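Local coordinates for lactate racemase (Thermoanaerobacterium thermosaccharolyticum, PDB 2YJG), which interconverts the D- and L-isomers of lactate, using a nickel-pincer cofactor derived from nicotinic acid mononucleotide that the apoprotein modelled here lacks, at residues E40-R45 and H245-A250; I66-S71 and L85-I90; D72-V77 and G106-T111; V77-T82 and A118-D123; V99-A104 and E126-V131. All coordinates share one frame; numbering follows the deposited sequence.

Interaction 1 (E40-R45 and H245-A250); sequences EDIVKR and HKIVNA
Ile42 pushes its two branches against the backbone and side chains of 247-250, and this is where the contact is tight. Its CG2 methyl, anti to the backbone N, rests 3.6 Å from Asn249 C and also meets Ala250 CB and Ile247 CG2. The other branch carries CD1 to Val248 O, 3.7 Å away. The next residue, Val43, crosses Ile247 at about a right angle, with Val43 CG2 3.7 Å from Ile247 CD1. Helix 39-48 thus lies beside the antiparallel edge strand 247-253 of the mixed sheet, the short axes almost parallel (7°) and 7.2 Å apart. Val248 and Asn249 form a classic beta bulge opposite Val240 of the adjoining strand. The polar margin is looser. Arg45, bent at chi3, brings NH2 to 3.1 Å from Asn249 OD1, the guanidinium and amide planes 50° apart. A water at the edge of the guanidinium, in its plane, accepts from Arg45 NE at 2.6 Å and donates to Ile42 O and, at 3.2 Å, to Ala250 O, bridging helix and strand.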
# COMPACT_ATOMS: atom_id res chain seq x y z
N GLU A 40 -22.31 3.09 8.73
CA GLU A 40 -21.93 4.38 8.19
C GLU A 40 -22.81 5.48 8.78
O GLU A 40 -22.33 6.53 9.14
CB GLU A 40 -21.96 4.27 6.63
CG GLU A 40 -22.25 5.53 5.85
CD GLU A 40 -22.57 5.22 4.39
OE1 GLU A 40 -21.79 4.47 3.74
OE2 GLU A 40 -23.63 5.71 3.91
N ASP A 41 -24.14 5.23 8.86
CA ASP A 41 -25.05 6.17 9.43
C ASP A 41 -24.81 6.41 10.90
O ASP A 41 -25.09 7.47 11.41
CB ASP A 41 -26.51 5.74 9.18
CG ASP A 41 -26.95 6.04 7.73
OD1 ASP A 41 -26.28 6.81 7.05
OD2 ASP A 41 -27.91 5.44 7.24
N ILE A 42 -24.32 5.41 11.62
CA ILE A 42 -24.04 5.63 13.06
C ILE A 42 -22.91 6.62 13.16
O ILE A 42 -22.96 7.56 13.95
CB ILE A 42 -23.69 4.31 13.75
CG1 ILE A 42 -24.94 3.46 13.91
CG2 ILE A 42 -23.07 4.58 15.09
CD1 ILE A 42 -24.64 2.14 14.44
N VAL A 43 -21.87 6.42 12.34
CA VAL A 43 -20.73 7.31 12.29
C VAL A 43 -21.12 8.74 11.89
O VAL A 43 -20.80 9.68 12.60
CB VAL A 43 -19.58 6.76 11.40
CG1 VAL A 43 -18.43 7.76 11.36
CG2 VAL A 43 -19.12 5.41 11.92
N LYS A 44 -21.87 8.91 10.80
CA LYS A 44 -22.30 10.25 10.39
C LYS A 44 -23.13 10.97 11.46
O LYS A 44 -22.95 12.16 11.70
CB LYS A 44 -23.12 10.19 9.10
CG LYS A 44 -22.36 9.91 7.82
CD LYS A 44 -21.85 11.22 7.21
CE LYS A 44 -22.96 12.25 6.85
NZ LYS A 44 -22.72 13.75 7.24
N ARG A 45 -24.02 10.24 12.12
CA ARG A 45 -24.79 10.82 13.22
C ARG A 45 -23.87 11.43 14.26
O ARG A 45 -24.09 12.56 14.71
CB ARG A 45 -25.72 9.76 13.88
CG ARG A 45 -26.62 10.26 15.02
CD ARG A 45 -27.43 9.14 15.70
NE ARG A 45 -26.56 8.16 16.36
CZ ARG A 45 -26.96 7.11 17.08
NH1 ARG A 45 -28.25 6.88 17.31
NH2 ARG A 45 -26.04 6.29 17.61
N HIS A 245 -16.69 -6.91 15.37
CA HIS A 245 -16.07 -5.65 14.93
C HIS A 245 -17.02 -4.75 14.16
O HIS A 245 -16.58 -3.79 13.56
CB HIS A 245 -14.76 -5.82 14.13
CG HIS A 245 -13.67 -6.53 14.86
ND1 HIS A 245 -13.70 -6.77 16.22
CD2 HIS A 245 -12.49 -7.04 14.42
CE1 HIS A 245 -12.59 -7.41 16.58
NE2 HIS A 245 -11.84 -7.58 15.50
N LYS A 246 -18.32 -5.02 14.22
CA LYS A 246 -19.35 -4.11 13.70
C LYS A 246 -19.57 -2.89 14.62
O LYS A 246 -19.68 -3.03 15.85
CB LYS A 246 -20.68 -4.87 13.51
CG LYS A 246 -21.80 -4.07 12.94
CD LYS A 246 -23.19 -4.47 13.53
CE LYS A 246 -24.29 -3.41 13.13
NZ LYS A 246 -24.53 -2.20 14.03
N ILE A 247 -19.61 -1.70 14.02
CA ILE A 247 -19.89 -0.47 14.76
C ILE A 247 -21.31 -0.52 15.23
O ILE A 247 -22.20 -0.76 14.40
CB ILE A 247 -19.67 0.81 13.90
CG1 ILE A 247 -18.18 0.93 13.54
CG2 ILE A 247 -20.18 2.07 14.61
CD1 ILE A 247 -17.87 1.98 12.44
N VAL A 248 -21.52 -0.32 16.54
CA VAL A 248 -22.86 -0.27 17.18
C VAL A 248 -23.21 1.08 17.80
O VAL A 248 -24.40 1.39 18.08
CB VAL A 248 -23.05 -1.42 18.19
CG1 VAL A 248 -22.98 -2.74 17.49
CG2 VAL A 248 -22.02 -1.33 19.31
N ASN A 249 -22.22 1.93 17.99
CA ASN A 249 -22.39 3.30 18.41
C ASN A 249 -21.09 4.07 18.07
O ASN A 249 -20.04 3.48 17.80
CB ASN A 249 -22.69 3.40 19.92
CG ASN A 249 -23.60 4.58 20.32
OD1 ASN A 249 -23.77 5.59 19.62
ND2 ASN A 249 -24.17 4.46 21.49
N ALA A 250 -21.18 5.37 18.20
CA ALA A 250 -20.13 6.29 17.87
C ALA A 250 -20.33 7.63 18.54
O ALA A 250 -21.49 8.11 18.71
CB ALA A 250 -20.03 6.46 16.33
O HOH W 1 -23.98 7.81 16.66

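Interaction 2 (I66-S71 and L85-I90); sequences IVIITS and LLLDEI
With chi1 of -56°, Ile68 places CG1 anti to its carbonyl carbon and runs on extended to CD1, towards Ile90, whose own chi1 of -74° sends CD1 back to meet it. The two CD1 methyls, of Ile68 and Ile90, come within 3.6 Å, the side chains slanting across each other. Ile68 CD1 also touches Leu87 CD2, at 3.8 Å, so one methyl meets two residues a helical turn apart. Strand 66-71 and helix 79-91 are the first two elements of a beta-alpha-beta unit that continues into strand 99-104; helix and strand run close to antiparallel, at 162°, with 11.0 Å between the short axes. Ile66 serves the far end: its side chain slides past Ile90 in the opposite direction, and Ile66 CD1 reaches Ile90 CG2 at 3.7 Å. Towards the start of the helical segment the fit is wider, Ile68 CG2 standing 4.3 Å from Leu86 CD1. Leu86 also packs against Leu47 of helix 39-48, and Val99 touches both Ile68 and Leu87.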
# COMPACT_ATOMS: atom_id res chain seq x y z
N ILE A 66 -3.59 19.29 8.32
CA ILE A 66 -4.38 18.45 9.22
C ILE A 66 -3.78 17.06 9.41
O ILE A 66 -3.26 16.47 8.48
CB ILE A 66 -5.81 18.34 8.71
CG1 ILE A 66 -6.35 19.75 8.47
CG2 ILE A 66 -6.70 17.57 9.67
CD1 ILE A 66 -7.71 19.81 7.87
N VAL A 67 -3.81 16.57 10.66
CA VAL A 67 -3.30 15.24 10.96
C VAL A 67 -4.47 14.50 11.63
O VAL A 67 -5.10 15.04 12.54
CB VAL A 67 -2.04 15.26 11.88
CG1 VAL A 67 -1.68 13.82 12.38
CG2 VAL A 67 -0.82 15.98 11.13
N ILE A 68 -4.80 13.32 11.11
CA ILE A 68 -5.71 12.40 11.81
C ILE A 68 -4.89 11.24 12.37
O ILE A 68 -4.23 10.53 11.58
CB ILE A 68 -6.67 11.74 10.88
CG1 ILE A 68 -7.49 12.78 10.08
CG2 ILE A 68 -7.64 10.80 11.65
CD1 ILE A 68 -8.32 12.15 8.94
N ILE A 69 -5.00 11.01 13.68
CA ILE A 69 -4.31 9.88 14.30
C ILE A 69 -5.27 8.71 14.21
O ILE A 69 -6.48 8.85 14.52
CB ILE A 69 -3.94 10.11 15.75
CG1 ILE A 69 -2.98 11.32 15.90
CG2 ILE A 69 -3.21 8.86 16.27
CD1 ILE A 69 -2.69 11.76 17.37
N THR A 70 -4.76 7.56 13.74
CA THR A 70 -5.52 6.35 13.67
C THR A 70 -4.78 5.24 14.39
O THR A 70 -3.55 5.34 14.63
CB THR A 70 -5.79 5.94 12.21
OG1 THR A 70 -6.85 4.96 12.15
CG2 THR A 70 -4.56 5.36 11.57
N SER A 71 -5.50 4.19 14.74
CA SER A 71 -4.93 3.04 15.39
C SER A 71 -4.17 2.09 14.44
O SER A 71 -4.32 2.09 13.23
CB SER A 71 -5.98 2.26 16.17
OG SER A 71 -6.47 3.03 17.27
N LEU A 85 -15.20 8.79 6.06
CA LEU A 85 -16.24 9.70 6.56
C LEU A 85 -15.60 10.85 7.29
O LEU A 85 -16.04 11.99 7.18
CB LEU A 85 -17.22 8.96 7.46
CG LEU A 85 -18.10 7.92 6.78
CD1 LEU A 85 -18.80 7.07 7.83
CD2 LEU A 85 -19.05 8.61 5.85
N LEU A 86 -14.48 10.59 7.98
CA LEU A 86 -13.73 11.73 8.56
C LEU A 86 -13.10 12.65 7.50
O LEU A 86 -13.14 13.89 7.61
CB LEU A 86 -12.62 11.19 9.47
CG LEU A 86 -12.98 10.73 10.88
CD1 LEU A 86 -11.80 9.89 11.43
CD2 LEU A 86 -13.25 11.92 11.81
N LEU A 87 -12.51 12.03 6.48
CA LEU A 87 -11.88 12.78 5.38
C LEU A 87 -12.91 13.59 4.60
O LEU A 87 -12.65 14.71 4.19
CB LEU A 87 -11.17 11.80 4.44
CG LEU A 87 -9.96 11.09 5.04
CD1 LEU A 87 -9.60 9.80 4.25
CD2 LEU A 87 -8.79 12.02 5.13
N ASP A 88 -14.07 13.01 4.36
CA ASP A 88 -15.14 13.74 3.66
C ASP A 88 -15.59 14.93 4.50
O ASP A 88 -15.73 16.05 3.98
CB ASP A 88 -16.32 12.83 3.33
CG ASP A 88 -17.31 13.47 2.38
OD1 ASP A 88 -16.94 13.73 1.23
OD2 ASP A 88 -18.48 13.72 2.78
N GLU A 89 -15.81 14.71 5.80
CA GLU A 89 -16.19 15.78 6.74
C GLU A 89 -15.16 16.92 6.78
O GLU A 89 -15.51 18.09 6.69
CB GLU A 89 -16.36 15.17 8.15
CG GLU A 89 -16.68 16.16 9.28
CD GLU A 89 -18.10 16.77 9.20
OE1 GLU A 89 -18.92 16.30 8.37
OE2 GLU A 89 -18.38 17.68 10.00
N ILE A 90 -13.89 16.58 6.95
CA ILE A 90 -12.79 17.52 6.81
C ILE A 90 -12.85 18.34 5.50
O ILE A 90 -12.51 19.52 5.54
CB ILE A 90 -11.44 16.79 6.91
CG1 ILE A 90 -11.16 16.39 8.38
CG2 ILE A 90 -10.29 17.67 6.40
CD1 ILE A 90 -10.10 15.25 8.63

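Interaction 3 (D72-V77 and G106-T111). With SO4 (sulfate ion), chain E.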
# COMPACT_ATOMS: atom_id res chain seq x y z
N ASP A 72 -3.37 1.23 15.03
CA ASP A 72 -2.54 0.35 14.24
C ASP A 72 -3.19 -0.96 13.87
O ASP A 72 -4.29 -1.22 14.26
CB ASP A 72 -1.13 0.20 14.81
CG ASP A 72 -1.03 -0.69 16.07
OD1 ASP A 72 -1.99 -1.26 16.53
OD2 ASP A 72 0.06 -0.79 16.60
N HIS A 73 -2.50 -1.73 13.03
CA HIS A 73 -2.89 -3.08 12.58
C HIS A 73 -3.27 -4.04 13.72
O HIS A 73 -4.01 -4.99 13.48
CB HIS A 73 -1.74 -3.73 11.75
CG HIS A 73 -0.46 -3.86 12.52
ND1 HIS A 73 0.25 -2.77 12.98
CD2 HIS A 73 0.22 -4.95 12.96
CE1 HIS A 73 1.31 -3.18 13.67
NE2 HIS A 73 1.30 -4.50 13.68
N THR A 74 -2.76 -3.82 14.93
CA THR A 74 -3.15 -4.64 16.07
C THR A 74 -4.52 -4.28 16.74
O THR A 74 -4.99 -5.01 17.61
CB THR A 74 -2.07 -4.65 17.18
OG1 THR A 74 -2.13 -3.46 17.97
CG2 THR A 74 -0.64 -4.83 16.59
N ARG A 75 -5.13 -3.15 16.37
CA ARG A 75 -6.37 -2.72 17.03
C ARG A 75 -7.50 -2.97 16.05
O ARG A 75 -7.30 -2.90 14.84
CB ARG A 75 -6.31 -1.24 17.44
CG ARG A 75 -5.11 -0.85 18.31
CD ARG A 75 -4.89 -1.72 19.54
NE ARG A 75 -5.93 -1.51 20.56
CZ ARG A 75 -6.66 -2.46 21.16
NH1 ARG A 75 -6.52 -3.77 20.90
NH2 ARG A 75 -7.57 -2.10 22.06
N PRO A 76 -8.70 -3.27 16.56
CA PRO A 76 -9.84 -3.55 15.68
C PRO A 76 -10.63 -2.36 15.14
O PRO A 76 -11.78 -2.54 14.72
CB PRO A 76 -10.73 -4.41 16.58
CG PRO A 76 -10.54 -3.83 17.90
CD PRO A 76 -9.05 -3.46 17.98
N VAL A 77 -10.04 -1.17 15.12
CA VAL A 77 -10.72 -0.00 14.59
C VAL A 77 -11.14 -0.23 13.11
O VAL A 77 -10.33 -0.60 12.24
CB VAL A 77 -9.87 1.27 14.73
CG1 VAL A 77 -10.63 2.46 14.21
CG2 VAL A 77 -9.43 1.48 16.17
N GLY A 106 2.17 3.23 19.16
CA GLY A 106 2.69 3.25 20.53
C GLY A 106 4.10 2.68 20.54
O GLY A 106 4.97 3.14 19.82
N PHE A 107 4.24 1.63 21.33
CA PHE A 107 5.45 0.91 21.60
C PHE A 107 5.75 -0.08 20.47
O PHE A 107 6.86 -0.56 20.36
CB PHE A 107 5.18 0.12 22.92
CG PHE A 107 6.37 -0.59 23.48
CD1 PHE A 107 7.35 0.12 24.17
CD2 PHE A 107 6.48 -1.96 23.38
CE1 PHE A 107 8.45 -0.54 24.72
CE2 PHE A 107 7.60 -2.65 23.93
CZ PHE A 107 8.57 -1.94 24.60
N HIS A 108 4.75 -0.39 19.65
CA HIS A 108 4.87 -1.51 18.74
C HIS A 108 5.82 -1.23 17.57
O HIS A 108 6.14 -0.07 17.23
CB HIS A 108 3.51 -1.96 18.13
CG HIS A 108 2.44 -2.23 19.13
ND1 HIS A 108 1.11 -1.94 18.88
CD2 HIS A 108 2.48 -2.74 20.39
CE1 HIS A 108 0.39 -2.24 19.95
NE2 HIS A 108 1.19 -2.75 20.87
N ARG A 109 6.23 -2.31 16.94
CA ARG A 109 6.94 -2.20 15.69
C ARG A 109 6.00 -1.62 14.63
O ARG A 109 4.78 -1.81 14.68
CB ARG A 109 7.43 -3.57 15.26
CG ARG A 109 6.33 -4.58 15.22
CD ARG A 109 6.26 -5.30 13.92
NE ARG A 109 5.05 -6.14 13.91
CZ ARG A 109 3.98 -5.96 13.14
NH1 ARG A 109 3.93 -4.96 12.25
NH2 ARG A 109 2.97 -6.81 13.26
N GLY A 110 6.59 -0.93 13.67
CA GLY A 110 5.83 -0.29 12.62
C GLY A 110 4.93 -1.23 11.83
O GLY A 110 5.28 -2.36 11.58
N THR A 111 3.76 -0.74 11.47
CA THR A 111 2.84 -1.45 10.63
C THR A 111 3.47 -1.62 9.24
O THR A 111 4.02 -0.66 8.68
CB THR A 111 1.54 -0.65 10.45
OG1 THR A 111 0.99 -0.34 11.73
CG2 THR A 111 0.57 -1.44 9.64
S SO4 E . -6.06 2.26 22.28
O1 SO4 E . -5.74 3.59 21.76
O2 SO4 E . -6.83 1.57 21.22
O3 SO4 E . -4.88 1.42 22.64
O4 SO4 E . -6.81 2.54 23.46
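His108 ND1 donates a nearly straight hydrogen bond (2.8 Å, 175°) to Asp72 OD2, which accepts with its syn lone pair; acceptor and imidazole share a plane, and the carboxylate is turned only 24° from the ring. His73 ND1 and Thr111 OG1 are hydrogen-bonded at 2.8 Å, and either may be the donor. Within 72-77, Thr74 OG1 donates to Asp72 OD1 at 2.6 Å; two different partners thus hold the carboxylate oxygens, which restrains the group's rotation. Asp72 CG sits between backbone N and carbonyl carbon (chi1 74°), which turns the carboxylate back over the type I turn Asp72-Arg75 to meet Thr74. A further hydrogen bond, a long one of 3.3 Å, runs from Arg75 NE to O2 of a sulfate, probably from the crystallisation liquor, which Gly181 N also holds.

Packing is limited to Thr74 OG1, 3.4 Å from His108 CE1.

A close polar approach without a hydrogen bond completes the contact: the guanidinium of Arg109 presents one face to His73 NE2, 2.9 Å from Arg109 NH2, at too poor an angle. Arg109 is instead tied by a salt bridge to Glu115 and by NH1 to Gly110 O.

By similarity, Asp72, His73, Thr74 and Arg75 bind the nickel-pincer nucleotide and His108 is a proton donor/acceptor, consistent with the cofactor-binding and catalytic site of lactate racemase, here in the apoprotein.

Interaction 4 (V77-T82 and A118-D123). With SO4 (sulfate ion), chain D.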
# COMPACT_ATOMS: atom_id res chain seq x y z
N VAL A 77 -10.04 -1.17 15.12
CA VAL A 77 -10.72 -0.00 14.59
C VAL A 77 -11.14 -0.23 13.11
O VAL A 77 -10.33 -0.60 12.24
CB VAL A 77 -9.87 1.27 14.73
CG1 VAL A 77 -10.63 2.46 14.21
CG2 VAL A 77 -9.43 1.48 16.17
N PRO A 78 -12.43 -0.08 12.81
CA PRO A 78 -12.94 -0.34 11.47
C PRO A 78 -12.69 0.83 10.55
O PRO A 78 -13.61 1.51 10.10
CB PRO A 78 -14.44 -0.56 11.69
CG PRO A 78 -14.76 0.25 12.89
CD PRO A 78 -13.51 0.28 13.75
N SER A 79 -11.42 1.09 10.26
CA SER A 79 -11.06 2.32 9.58
C SER A 79 -11.48 2.43 8.12
O SER A 79 -11.52 3.53 7.58
CB SER A 79 -9.57 2.61 9.74
OG SER A 79 -9.20 2.69 11.11
N ARG A 80 -11.73 1.30 7.45
CA ARG A 80 -12.29 1.36 6.10
C ARG A 80 -13.61 2.13 6.09
O ARG A 80 -14.02 2.67 5.10
CB ARG A 80 -12.49 -0.05 5.51
CG ARG A 80 -11.24 -0.81 5.21
CD ARG A 80 -11.52 -2.35 5.17
NE ARG A 80 -10.34 -3.16 4.81
CZ ARG A 80 -9.87 -3.36 3.56
NH1 ARG A 80 -10.45 -2.80 2.52
NH2 ARG A 80 -8.79 -4.13 3.36
N ILE A 81 -14.33 2.12 7.21
CA ILE A 81 -15.59 2.81 7.30
C ILE A 81 -15.37 4.24 7.81
O ILE A 81 -15.86 5.22 7.23
CB ILE A 81 -16.56 2.08 8.20
CG1 ILE A 81 -16.98 0.73 7.56
CG2 ILE A 81 -17.75 3.01 8.46
CD1 ILE A 81 -17.68 -0.25 8.52
N THR A 82 -14.59 4.36 8.87
CA THR A 82 -14.50 5.63 9.60
C THR A 82 -13.61 6.67 8.92
O THR A 82 -13.99 7.83 8.87
CB THR A 82 -13.97 5.39 11.02
OG1 THR A 82 -12.74 4.68 10.95
CG2 THR A 82 -15.00 4.62 11.88
N ALA A 118 -4.36 -4.53 4.56
CA ALA A 118 -5.42 -5.32 5.21
C ALA A 118 -6.38 -4.47 6.03
O ALA A 118 -7.62 -4.62 5.93
CB ALA A 118 -4.84 -6.47 6.06
N LYS A 119 -5.83 -3.51 6.76
CA LYS A 119 -6.61 -2.61 7.64
C LYS A 119 -7.42 -1.56 6.91
O LYS A 119 -8.60 -1.39 7.20
CB LYS A 119 -5.68 -1.90 8.62
CG LYS A 119 -6.41 -1.24 9.75
CD LYS A 119 -6.63 -2.35 10.80
CE LYS A 119 -7.27 -1.81 12.00
NZ LYS A 119 -8.51 -2.56 12.29
N PHE A 120 -6.77 -0.83 6.00
CA PHE A 120 -7.33 0.35 5.37
C PHE A 120 -7.79 0.16 3.92
O PHE A 120 -8.62 0.91 3.46
CB PHE A 120 -6.28 1.49 5.44
CG PHE A 120 -5.82 1.77 6.81
CD1 PHE A 120 -6.65 2.40 7.73
CD2 PHE A 120 -4.55 1.42 7.23
CE1 PHE A 120 -6.22 2.67 9.01
CE2 PHE A 120 -4.13 1.65 8.54
CZ PHE A 120 -4.98 2.30 9.42
N GLY A 121 -7.32 -0.88 3.23
CA GLY A 121 -7.67 -1.08 1.84
C GLY A 121 -6.64 -0.37 0.95
O GLY A 121 -6.07 0.65 1.32
N GLU A 122 -6.44 -0.94 -0.23
CA GLU A 122 -5.42 -0.52 -1.16
C GLU A 122 -5.58 0.94 -1.64
O GLU A 122 -4.62 1.70 -1.65
CB GLU A 122 -5.53 -1.50 -2.31
CG GLU A 122 -4.64 -1.34 -3.43
CD GLU A 122 -4.39 -2.69 -4.10
OE1 GLU A 122 -4.44 -3.72 -3.41
OE2 GLU A 122 -4.10 -2.69 -5.30
N ASP A 123 -6.79 1.32 -1.99
CA ASP A 123 -7.02 2.65 -2.55
C ASP A 123 -6.74 3.70 -1.49
O ASP A 123 -6.05 4.69 -1.76
CB ASP A 123 -8.47 2.79 -3.06
CG ASP A 123 -8.78 1.94 -4.29
OD1 ASP A 123 -7.88 1.37 -4.94
OD2 ASP A 123 -9.96 1.90 -4.64
S SO4 D . -8.56 -4.09 -0.64
O1 SO4 D . -9.62 -3.11 -0.66
O2 SO4 D . -8.69 -5.15 -1.61
O3 SO4 D . -7.25 -3.49 -0.84
O4 SO4 D . -8.46 -4.69 0.67
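Arg80 joins the start of helix 79-91, the helix of the beta-alpha-beta unit 66-71/79-91/99-104, to the C-terminal end of helix 113-120. Its guanidinium grips Ala118 O side-on with two nitrogens, NH2 at 2.9 Å and NE at 3.3 Å, both from the same face of the carbonyl plane. The peptide of Phe120-Gly121 lies over one face of the guanidinium, Gly121 N standing 3.5 Å above its centre. At a second point Lys119 NZ donates to Val77 O at 2.7 Å, bends at chi2 and chi4 swinging the ammonium across. Ser79 CB rests 3.4 Å from Phe120 CE1, approaching the ring obliquely, while Lys119 CG sits over one face of the ring.

Further out, the Ser79 hydroxyl is hydrogen-bonded to Glu168, and Phe130 meets the Phe120 ring at about 45°. The Arg80 chain runs extended from CG to NE, which carries the guanidinium to a sulfate, probably from the crystallisation liquor and also held by Lys117. Arg80 NH2 donates to sulfate O4 at 2.8 Å, and Glu122 N, at the start of helix 122-127, donates to sulfate O3 at 2.7 Å.

Interaction 5 (V99-A104 and E126-V131); sequences VKILIA and ENEQFV. With MG (magnesium ion), chain C.
Parallel pairing joins strand 99-104 to strand 129-132, the edge of the mixed sheet within this chain. Ile101 is the hub: its N donates to Gln129 O at 2.7 Å, the N-H almost in line with the carbonyl, and its O accepts from Val131 N at 2.9 Å. Ile103 N then closes on Val131 O, also at 2.9 Å. On one face Ile101 and Phe130 lie side by side, pointing the same way. Ile101 CB sits over the ring in a CH-pi contact, 4.1 Å from its centroid; Phe130 CG stands anti to the carbonyl carbon, and chi2 of 86° turns the ring broadside to Ile101.

Just before the strand, Glu126 O and Glu128 O bind magnesium at 2.5 and 2.3 Å; Val125 O and carbonyl oxygens of the second subunit also bind it, putting the ion at the dimer interface. Gln129 NE2 bonds Asn127 O of that subunit, and Glu128 forms a salt bridge with Arg91. Strand 66-71 flanks 99-104 on its other side, helix 79-91 covers Val99 and Glu128, and helix 113-120 lies against Ile103 and Phe130.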
# COMPACT_ATOMS: atom_id res chain seq x y z
N VAL A 99 -4.17 16.48 4.42
CA VAL A 99 -4.55 15.60 5.52
C VAL A 99 -3.58 14.44 5.59
O VAL A 99 -3.52 13.65 4.66
CB VAL A 99 -5.95 15.06 5.41
CG1 VAL A 99 -6.35 14.23 6.71
CG2 VAL A 99 -6.91 16.13 5.24
N LYS A 100 -2.84 14.34 6.69
CA LYS A 100 -1.94 13.24 6.96
C LYS A 100 -2.56 12.28 7.96
O LYS A 100 -3.13 12.71 8.95
CB LYS A 100 -0.59 13.75 7.48
CG LYS A 100 0.32 14.12 6.33
CD LYS A 100 1.67 14.49 6.71
CE LYS A 100 2.27 15.36 5.59
NZ LYS A 100 3.71 15.38 5.76
N ILE A 101 -2.44 10.99 7.72
CA ILE A 101 -3.01 10.01 8.62
C ILE A 101 -1.82 9.38 9.30
O ILE A 101 -1.04 8.71 8.67
CB ILE A 101 -3.91 9.02 7.84
CG1 ILE A 101 -5.06 9.79 7.16
CG2 ILE A 101 -4.53 8.01 8.75
CD1 ILE A 101 -5.78 9.01 6.08
N LEU A 102 -1.73 9.59 10.60
CA LEU A 102 -0.59 9.15 11.41
C LEU A 102 -1.03 7.94 12.19
O LEU A 102 -1.96 8.04 12.98
CB LEU A 102 -0.24 10.26 12.41
CG LEU A 102 0.93 10.03 13.38
CD1 LEU A 102 2.24 9.48 12.69
CD2 LEU A 102 1.15 11.26 14.19
N ILE A 103 -0.36 6.80 11.98
CA ILE A 103 -0.72 5.52 12.63
C ILE A 103 -0.06 5.47 14.02
O ILE A 103 1.17 5.57 14.12
CB ILE A 103 -0.24 4.32 11.80
CG1 ILE A 103 -0.78 4.37 10.38
CG2 ILE A 103 -0.60 2.98 12.47
CD1 ILE A 103 -2.25 4.26 10.32
N ALA A 104 -0.88 5.34 15.06
CA ALA A 104 -0.43 5.37 16.46
C ALA A 104 -0.01 3.98 16.84
O ALA A 104 -0.81 3.19 17.31
CB ALA A 104 -1.62 5.80 17.38
N GLU A 126 -2.92 4.06 -0.88
CA GLU A 126 -2.37 4.80 -2.00
C GLU A 126 -2.78 6.27 -1.99
O GLU A 126 -1.91 7.17 -2.03
CB GLU A 126 -2.82 4.13 -3.31
CG GLU A 126 -2.26 2.68 -3.48
CD GLU A 126 -2.85 1.92 -4.65
OE1 GLU A 126 -3.74 2.46 -5.37
OE2 GLU A 126 -2.38 0.77 -4.91
N ASN A 127 -4.09 6.51 -2.03
CA ASN A 127 -4.67 7.79 -2.38
C ASN A 127 -4.45 8.88 -1.29
O ASN A 127 -4.47 10.09 -1.58
CB ASN A 127 -6.18 7.71 -2.59
CG ASN A 127 -6.64 6.93 -3.84
OD1 ASN A 127 -5.88 6.50 -4.75
ND2 ASN A 127 -7.91 6.69 -3.85
N GLU A 128 -4.34 8.46 -0.03
CA GLU A 128 -4.09 9.38 1.06
C GLU A 128 -2.67 9.25 1.58
O GLU A 128 -1.96 8.28 1.27
CB GLU A 128 -5.08 9.15 2.20
CG GLU A 128 -6.54 9.35 1.76
CD GLU A 128 -6.96 10.72 1.33
OE1 GLU A 128 -6.28 11.72 1.58
OE2 GLU A 128 -8.03 10.80 0.67
N GLN A 129 -2.29 10.22 2.41
CA GLN A 129 -0.98 10.30 3.05
C GLN A 129 -0.92 9.63 4.42
O GLN A 129 -1.35 10.23 5.40
CB GLN A 129 -0.56 11.78 3.23
CG GLN A 129 -0.37 12.53 1.90
CD GLN A 129 0.18 13.91 2.09
OE1 GLN A 129 -0.55 14.85 2.40
NE2 GLN A 129 1.50 14.06 1.94
N PHE A 130 -0.39 8.43 4.47
CA PHE A 130 -0.21 7.67 5.68
C PHE A 130 1.23 7.76 6.12
O PHE A 130 2.12 7.65 5.31
CB PHE A 130 -0.55 6.18 5.46
CG PHE A 130 -2.01 5.89 5.50
CD1 PHE A 130 -2.79 6.02 4.34
CD2 PHE A 130 -2.62 5.48 6.68
CE1 PHE A 130 -4.16 5.78 4.39
CE2 PHE A 130 -3.97 5.24 6.73
CZ PHE A 130 -4.75 5.37 5.58
N VAL A 131 1.43 7.93 7.41
CA VAL A 131 2.73 8.00 8.03
C VAL A 131 2.67 7.11 9.25
O VAL A 131 1.67 7.11 9.97
CB VAL A 131 3.00 9.47 8.44
CG1 VAL A 131 4.34 9.64 9.15
CG2 VAL A 131 2.92 10.40 7.21
MG MG C . -0.41 7.12 0.02
O HOH W 2 -3.99 12.69 2.41
O HOH W 3 -3.57 15.12 1.68

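How the interactions relate
Interactions 2 and 5 share the mixed sheet, their centres 9 Å apart, and strands 66-71 and 99-104 are neighbours in it: Ile68 N lies 2.8 Å from Lys100 O. The loops that follow these two strands make interaction 3, the cofactor and catalytic site by similarity; Ile103 CG2 of interaction 5 packs 3.7 Å from Asp72 CB. Interaction 4 shares Val77 with interaction 3, and Lys119 NZ reaches Arg75 O at 2.8 Å, tying helix 113-120 to the cofactor loop. Its Phe120 CD2 also touches Phe130 CE2 of interaction 5, at 3.9 Å. Interaction 1 belongs to the opposite edge of the sheet, about 22 Å between centres from interaction 5, and joins helix 79-91 through Val43 and Leu85.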